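Local coordinates for Lmo0488 protein (Listeria monocytogenes serovar 1/2a, PDB 5TED) that binds shikimate through its effector-binding domain and, as a LysR-type regulator, probably activates transcription of protocatechuate biosynthesis genes in response, at residues P155-S158 and S159-H162. Residues are numbered along the deposited sequence; the frame is centred on the assembly and turned at random.
Sequences PKIS and SLAH
Ile157 and Leu160 pack together where the chain leaving strand 152-155 bends into a short 3-10 turn in the periplasmic-binding-protein-like effector domain of this LysR-type regulator. Their side chains cross at about a right angle, Ile157 CG1 lying 3.8 Å from Leu160 CG. In Ile157, chi1 57° sets CG1 between the backbone N and the carbonyl carbon, and the extended chi2 (177°) takes CD1 to 3.4 Å from Ser159 OG; the hydroxyl oxygen thus rests against the isoleucine's ethyl arm. Leu160 turns CD1 back along the chain, 3.7 Å from Pro155 O, and packs onward against Val82 and Val142, joining the turn to strand 69-84 and helix 138-146. Pro155, in strand 152-155, touches the bound shikimate. Leu160 N donates to Ile157 O at 3.1 Å, nearly straight (163°) but approaching from above the carbonyl plane; water 1 donates to the same oxygen, so two bonds grip it. Ser158 OG, hydrogen-bonded to His16 NE2, also meets water 2, which accepts a weak bond from Ser159 N. At the far end the His162 ring stacks on His162 of the second subunit; within the chain, His162 CD2 lies 3.6 Å from Ser158 O.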
loop_
_atom_site.group_PDB
_atom_site.type_symbol
_atom_site.label_atom_id
_atom_site.label_comp_id
_atom_site.label_asym_id
_atom_site.label_seq_id
_atom_site.Cartn_x
_atom_site.Cartn_y
_atom_site.Cartn_z
ATOM N N PRO A 155 12.093 -3.310 -5.650
ATOM C CA PRO A 155 13.045 -2.443 -4.943
ATOM C C PRO A 155 13.408 -3.026 -3.590
ATOM O O PRO A 155 12.565 -3.586 -2.888
ATOM C CB PRO A 155 12.283 -1.116 -4.774
ATOM C CG PRO A 155 11.055 -1.222 -5.569
ATOM C CD PRO A 155 10.763 -2.695 -5.771
ATOM N N LYS A 156 14.665 -2.843 -3.194
ATOM C CA LYS A 156 15.059 -3.211 -1.844
ATOM C C LYS A 156 14.462 -2.193 -0.875
ATOM O O LYS A 156 14.765 -1.003 -0.955
ATOM C CB LYS A 156 16.577 -3.271 -1.733
ATOM C CG LYS A 156 17.043 -3.892 -0.422
ATOM C CD LYS A 156 18.519 -3.614 -0.157
ATOM C CE LYS A 156 19.189 -4.823 0.469
ATOM N NZ LYS A 156 20.558 -4.524 0.978
ATOM N N ILE A 157 13.545 -2.644 -0.018
ATOM C CA ILE A 157 12.851 -1.784 0.928
ATOM C C ILE A 157 12.926 -2.428 2.302
ATOM O O ILE A 157 13.129 -3.640 2.441
ATOM C CB ILE A 157 11.386 -1.518 0.519
ATOM C CG1 ILE A 157 10.609 -2.826 0.367
ATOM C CG2 ILE A 157 11.335 -0.730 -0.784
ATOM C CD1 ILE A 157 9.138 -2.616 0.036
ATOM N N SER A 158 12.765 -1.587 3.334
ATOM C CA SER A 158 13.065 -2.010 4.700
ATOM C C SER A 158 12.172 -3.155 5.162
ATOM O O SER A 158 12.574 -3.932 6.036
ATOM C CB SER A 158 12.953 -0.817 5.664
ATOM O OG SER A 158 11.636 -0.297 5.681
ATOM N N SER A 159 10.954 -3.261 4.618
ATOM C CA SER A 159 10.011 -4.281 5.065
ATOM C C SER A 159 10.426 -5.702 4.677
ATOM O O SER A 159 9.950 -6.661 5.292
ATOM C CB SER A 159 8.630 -3.983 4.490
ATOM O OG SER A 159 8.665 -3.994 3.070
ATOM N N LEU A 160 11.289 -5.864 3.670
ATOM C CA LEU A 160 11.631 -7.209 3.207
ATOM C C LEU A 160 12.254 -8.038 4.329
ATOM O O LEU A 160 12.022 -9.250 4.416
ATOM C CB LEU A 160 12.583 -7.127 1.996
ATOM C CG LEU A 160 12.088 -6.326 0.778
ATOM C CD1 LEU A 160 13.082 -6.321 -0.414
ATOM C CD2 LEU A 160 10.690 -6.770 0.320
ATOM N N ALA A 161 13.012 -7.398 5.220
ATOM C CA ALA A 161 13.679 -8.121 6.299
ATOM C C ALA A 161 12.707 -8.779 7.275
ATOM O O ALA A 161 13.136 -9.629 8.061
ATOM C CB ALA A 161 14.611 -7.176 7.056
ATOM N N HIS A 162 11.413 -8.449 7.221
ATOM C CA HIS A 162 10.447 -8.942 8.194
ATOM C C HIS A 162 9.486 -9.969 7.611
ATOM O O HIS A 162 8.525 -10.366 8.280
ATOM C CB HIS A 162 9.704 -7.756 8.802
ATOM C CG HIS A 162 10.632 -6.695 9.295
ATOM N ND1 HIS A 162 11.535 -6.913 10.313
ATOM C CD2 HIS A 162 10.855 -5.433 8.856
ATOM C CE1 HIS A 162 12.249 -5.818 10.506
ATOM N NE2 HIS A 162 11.857 -4.906 9.633
HETATM O O HOH W 1 14.852 -5.127 3.818
HETATM O O HOH W 2 9.659 -0.616 3.868
#